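Local coordinates for protein ascorbate-specific PTS system EIIA component (Streptococcus pyogenes serotype M1, PDB 2OQT) that probably serves as the soluble, phosphate-carrying IIA component of a phosphoenolpyruvate-dependent phosphotransferase system that imports ascorbate and phosphorylates it on the way in, at residues K38-A43 with L74-N79; L29-L34 with L101-A106. All coordinates share one frame; numbering follows the deposited sequence.

Interaction 1: residues K38-A43 with L74-N79; sequences KAVTSA and LGVNRN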
loop_
_atom_site.group_PDB
_atom_site.type_symbol
_atom_site.label_atom_id
_atom_site.label_comp_id
_atom_site.label_asym_id
_atom_site.label_seq_id
_atom_site.Cartn_x
_atom_site.Cartn_y
_atom_site.Cartn_z
ATOM N N LYS A 38 -3.421 6.404 13.726
ATOM C CA LYS A 38 -2.795 7.735 13.828
ATOM C C LYS A 38 -1.350 7.901 13.272
ATOM O O LYS A 38 -0.631 8.792 13.721
ATOM C CB LYS A 38 -2.901 8.368 15.247
ATOM C CG LYS A 38 -3.978 7.853 16.258
ATOM C CD LYS A 38 -5.445 8.100 15.863
ATOM C CE LYS A 38 -6.058 9.428 16.437
ATOM N NZ LYS A 38 -5.546 9.906 17.772
ATOM N N ALA A 39 -0.943 7.104 12.270
ATOM C CA ALA A 39 0.387 7.301 11.640
ATOM C C ALA A 39 0.376 8.515 10.704
ATOM O O ALA A 39 1.380 9.215 10.603
ATOM C CB ALA A 39 0.841 6.049 10.888
ATOM N N VAL A 40 -0.764 8.719 10.009
ATOM C CA VAL A 40 -1.000 9.861 9.131
ATOM C C VAL A 40 -2.364 10.523 9.376
ATOM O O VAL A 40 -3.233 9.988 10.055
ATOM C CB VAL A 40 -0.883 9.516 7.611
ATOM C CG1 VAL A 40 0.373 8.712 7.324
ATOM C CG2 VAL A 40 -2.156 8.772 7.067
ATOM N N THR A 41 -2.530 11.660 8.721
ATOM C CA THR A 41 -3.651 12.548 8.814
ATOM C C THR A 41 -4.349 12.459 7.437
ATOM O O THR A 41 -3.782 11.940 6.458
ATOM C CB THR A 41 -3.056 13.960 9.170
ATOM O OG1 THR A 41 -2.833 14.047 10.600
ATOM C CG2 THR A 41 -3.895 15.117 8.734
ATOM N N SER A 42 -5.594 12.927 7.359
ATOM C CA SER A 42 -6.271 13.015 6.081
ATOM C C SER A 42 -5.438 13.828 5.082
ATOM O O SER A 42 -5.432 13.551 3.896
ATOM C CB SER A 42 -7.656 13.656 6.250
ATOM O OG SER A 42 -7.511 15.004 6.699
ATOM N N ALA A 43 -4.736 14.844 5.541
ATOM C CA ALA A 43 -4.034 15.691 4.598
ATOM C C ALA A 43 -3.057 14.839 3.741
ATOM O O ALA A 43 -2.579 15.299 2.690
ATOM C CB ALA A 43 -3.308 16.788 5.322
ATOM N N LEU A 74 4.018 14.831 4.934
ATOM C CA LEU A 74 2.879 15.690 4.709
ATOM C C LEU A 74 1.600 15.018 5.193
ATOM O O LEU A 74 0.952 14.223 4.472
ATOM C CB LEU A 74 2.765 16.102 3.241
ATOM C CG LEU A 74 2.469 17.596 2.989
ATOM C CD1 LEU A 74 2.569 17.853 1.487
ATOM C CD2 LEU A 74 1.116 18.074 3.516
ATOM N N GLY A 75 1.231 15.369 6.421
ATOM C CA GLY A 75 0.213 14.609 7.121
ATOM C C GLY A 75 0.797 13.342 7.737
ATOM O O GLY A 75 0.036 12.478 8.177
ATOM N N VAL A 76 2.129 13.270 7.819
ATOM C CA VAL A 76 2.851 12.075 8.291
ATOM C C VAL A 76 3.522 12.257 9.638
ATOM O O VAL A 76 4.359 13.126 9.773
ATOM C CB VAL A 76 3.914 11.603 7.226
ATOM C CG1 VAL A 76 4.659 10.361 7.716
ATOM C CG2 VAL A 76 3.260 11.339 5.844
ATOM N N ASN A 77 3.183 11.469 10.661
ATOM C CA ASN A 77 3.908 11.607 11.950
ATOM C C ASN A 77 4.949 10.512 12.148
ATOM O O ASN A 77 5.942 10.706 12.891
ATOM C CB ASN A 77 2.979 11.776 13.184
ATOM C CG ASN A 77 3.766 12.138 14.531
ATOM O OD1 ASN A 77 4.522 13.159 14.652
ATOM N ND2 ASN A 77 3.567 11.297 15.538
ATOM N N ARG A 78 4.753 9.406 11.426
ATOM C CA ARG A 78 5.411 8.154 11.709
ATOM C C ARG A 78 5.474 7.280 10.455
ATOM O O ARG A 78 4.465 7.146 9.710
ATOM C CB ARG A 78 4.603 7.433 12.791
ATOM C CG ARG A 78 5.065 6.024 13.160
ATOM C CD ARG A 78 4.326 5.531 14.409
ATOM N NE ARG A 78 3.033 4.869 14.159
ATOM C CZ ARG A 78 1.847 5.313 14.601
ATOM N NH1 ARG A 78 1.761 6.464 15.267
ATOM N NH2 ARG A 78 0.730 4.614 14.348
ATOM N N ASN A 79 6.655 6.682 10.225
ATOM C CA ASN A 79 6.798 5.670 9.168
ATOM C C ASN A 79 5.877 4.467 9.409
ATOM O O ASN A 79 5.756 3.929 10.550
ATOM C CB ASN A 79 8.241 5.226 8.967
ATOM C CG ASN A 79 9.221 6.393 8.738
ATOM O OD1 ASN A 79 10.391 6.248 9.055
ATOM N ND2 ASN A 79 8.753 7.543 8.228
#

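Interaction 2: residues L29-L34 with L101-A106; sequences LAVQPL and LLTLAA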
loop_
_atom_site.group_PDB
_atom_site.type_symbol
_atom_site.label_atom_id
_atom_site.label_comp_id
_atom_site.label_asym_id
_atom_site.label_seq_id
_atom_site.Cartn_x
_atom_site.Cartn_y
_atom_site.Cartn_z
ATOM N N LEU A 29 -9.419 4.288 0.806
ATOM C CA LEU A 29 -9.522 3.064 1.610
ATOM C C LEU A 29 -8.143 2.568 1.986
ATOM O O LEU A 29 -7.978 1.900 3.003
ATOM C CB LEU A 29 -10.303 1.962 0.852
ATOM C CG LEU A 29 -11.831 2.104 0.589
ATOM C CD1 LEU A 29 -12.253 1.047 -0.422
ATOM C CD2 LEU A 29 -12.713 2.031 1.899
ATOM N N ALA A 30 -7.141 2.886 1.169
ATOM C CA ALA A 30 -5.829 2.328 1.373
ATOM C C ALA A 30 -5.074 3.134 2.425
ATOM O O ALA A 30 -4.184 2.614 3.109
ATOM C CB ALA A 30 -5.074 2.268 0.067
ATOM N N VAL A 31 -5.420 4.406 2.553
ATOM C CA VAL A 31 -4.769 5.302 3.510
ATOM C C VAL A 31 -5.498 5.256 4.863
ATOM O O VAL A 31 -4.917 5.513 5.904
ATOM C CB VAL A 31 -4.741 6.775 2.983
ATOM C CG1 VAL A 31 -4.011 7.689 3.963
ATOM C CG2 VAL A 31 -4.065 6.882 1.608
ATOM N N GLN A 32 -6.791 4.948 4.838
ATOM C CA GLN A 32 -7.603 4.917 6.048
ATOM C C GLN A 32 -6.926 4.167 7.189
ATOM O O GLN A 32 -6.701 4.738 8.249
ATOM C CB GLN A 32 -8.992 4.350 5.736
ATOM C CG GLN A 32 -9.960 4.423 6.889
ATOM C CD GLN A 32 -9.893 5.751 7.585
ATOM O OE1 GLN A 32 -10.206 6.793 6.994
ATOM N NE2 GLN A 32 -9.450 5.737 8.855
ATOM N N PRO A 33 -6.528 2.913 6.977
ATOM C CA PRO A 33 -5.949 2.168 8.121
ATOM C C PRO A 33 -4.765 2.865 8.812
ATOM O O PRO A 33 -4.303 2.393 9.872
ATOM C CB PRO A 33 -5.467 0.862 7.485
ATOM C CG PRO A 33 -6.288 0.694 6.296
ATOM C CD PRO A 33 -6.530 2.097 5.753
ATOM N N LEU A 34 -4.277 3.961 8.218
ATOM C CA LEU A 34 -3.094 4.665 8.710
ATOM C C LEU A 34 -3.489 5.924 9.411
ATOM O O LEU A 34 -2.707 6.561 10.121
ATOM C CB LEU A 34 -2.195 5.002 7.550
ATOM C CG LEU A 34 -0.936 4.159 7.455
ATOM C CD1 LEU A 34 -1.133 2.748 7.939
ATOM C CD2 LEU A 34 -0.312 4.259 6.062
ATOM N N LEU A 101 -3.380 -2.539 -2.928
ATOM C CA LEU A 101 -2.709 -1.277 -2.558
ATOM C C LEU A 101 -1.912 -1.401 -1.261
ATOM O O LEU A 101 -2.477 -1.645 -0.162
ATOM C CB LEU A 101 -3.729 -0.147 -2.445
ATOM C CG LEU A 101 -4.468 0.114 -3.779
ATOM C CD1 LEU A 101 -5.736 -0.750 -3.914
ATOM C CD2 LEU A 101 -4.770 1.605 -3.968
ATOM N N LEU A 102 -0.595 -1.261 -1.429
ATOM C CA LEU A 102 0.348 -1.090 -0.335
ATOM C C LEU A 102 0.809 0.366 -0.151
ATOM O O LEU A 102 1.856 0.778 -0.635
ATOM C CB LEU A 102 1.566 -1.982 -0.547
ATOM C CG LEU A 102 2.026 -2.655 0.739
ATOM C CD1 LEU A 102 2.629 -4.009 0.421
ATOM C CD2 LEU A 102 2.988 -1.789 1.492
ATOM N N THR A 103 0.002 1.133 0.555
ATOM C CA THR A 103 0.378 2.431 1.080
ATOM C C THR A 103 1.648 2.495 1.893
ATOM O O THR A 103 1.894 1.687 2.788
ATOM C CB THR A 103 -0.751 2.924 1.924
ATOM O OG1 THR A 103 -1.903 2.738 1.119
ATOM C CG2 THR A 103 -0.585 4.402 2.285
ATOM N N LEU A 104 2.399 3.533 1.608
ATOM C CA LEU A 104 3.673 3.754 2.231
ATOM C C LEU A 104 3.698 5.157 2.780
ATOM O O LEU A 104 3.381 6.076 2.054
ATOM C CB LEU A 104 4.718 3.651 1.131
ATOM C CG LEU A 104 6.173 3.978 1.374
ATOM C CD1 LEU A 104 6.809 3.936 0.002
ATOM C CD2 LEU A 104 6.346 5.312 1.905
ATOM N N ALA A 105 4.055 5.345 4.044
ATOM C CA ALA A 105 4.241 6.713 4.567
ATOM C C ALA A 105 5.585 6.899 5.229
ATOM O O ALA A 105 6.062 6.044 6.014
ATOM C CB ALA A 105 3.095 7.133 5.523
ATOM N N ALA A 106 6.195 8.030 4.935
ATOM C CA ALA A 106 7.512 8.286 5.472
ATOM C C ALA A 106 7.712 9.735 5.792
ATOM O O ALA A 106 7.237 10.611 5.067
ATOM C CB ALA A 106 8.610 7.796 4.482
#

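Interaction 1: residues K38-A43 with L74-N79
Val40 and Val76 lie opposite each other in a single antiparallel beta bridge, an instructive case of two connecting loops held together by one rung of sheet-like pairing. They form a non-hydrogen-bonded pair, so the backbone bonds fall on the residues flanking them. Asn77 N donates to Ala39 O at 2.9 Å, almost straight at 165°, and Arg78 N adds a weak, long bond to the same oxygen. On the other flank, Thr41 N donates to Gly75 O at 2.7 Å, a short but bent bond (139°). Gly75 O also receives a CA-H...O contact from Val40 CA at 3.0 Å. Gly75 itself adopts left-handed backbone angles, and its CA sits 3.9 Å from Thr41 CB.

Apolar contact is slight: the two valine side chains run alongside one another in the same direction, meeting at Val40 CG1 and Val76 CG2, 4.2 Å apart.

The guanidinium of Arg78 lies over Ala39 and finds its hydrogen-bond partners beyond the two segments. With CG anti to the backbone N (chi1 175°) and a bend at chi3, the chain folds back so that one face of the group covers Ala39, whose CB is 3.7 Å from Arg78 NH2. That nitrogen bonds to Ser37 O and to Asn11 OD1, which fixes the group's rotation and ties a third loop into the arrangement.

Most of this lies at the surface, but Val40 turns into the core against Val31, Leu34 and Ile35 of helix 23-36. The bridge thus fastens the link between helices 23-36 and 42-55 to the loop leading into strand 80-86.

Interaction 2: residues L29-L34 with L101-A106
Ala30 and Thr103 meet where helix 23-36 packs on the mixed beta-sheet of this alpha/beta EIIA type 2 domain, a compact illustration of how a helix seats on a strand through alanine and threonine flanked by leucines. The strand is 97-105, and Leu101, Thr103 and Ala105 present their side chains to the helix. Leu102 and Leu104 are directed to the other side, where helix 111-124 covers them.

A single polar link joins the segments. Thr103 OG1 gives a weak hydrogen bond to Ala30 O at 3.0 Å, its hydroxyl carried there by a first torsion (chi1 -49°) that sets OG1 anti to the carbonyl carbon. The same oxygen lies 3.4 Å from Ala30 CB. The helix is kinked at Pro33, whose ring nitrogen has no hydrogen to give to the turn before, so the threonine offers a donor to a buried carbonyl near a gap in the helical pattern.

The rest is apolar. Ala30 CB rests 3.7 Å from Leu101 CB. With only a methyl on Ala30, the backbones come close here, Ala30 CA and Leu101 CA being 6.2 Å apart. Farther along, Leu34 and Thr103 pass one another head to tail, so that the methyls Leu34 CD2 and Thr103 CG2 meet at 3.8 Å.

How the interactions relate
Along the chain the segments come in the order 29-34, 38-43, 74-79, 101-106, so both segments of interaction 1 fall between the two of interaction 2. Their centres are about 10 Å apart: interaction 2 lies near the middle of the domain, interaction 1 toward its surface. Helix 23-36 runs directly into the bridged loop, and the two contacts touch at that junction, with a probable hydrogen bond from Val40 N to Leu34 O at 2.9 Å and Val40 CG1 packed on Ala105 CB at 3.6 Å. Segment 74-79 leads into strand 80-86, the antiparallel neighbour of strand 97-105. Core packing and surface bridge therefore form one continuous run of contacts from the core of the domain out to its surface.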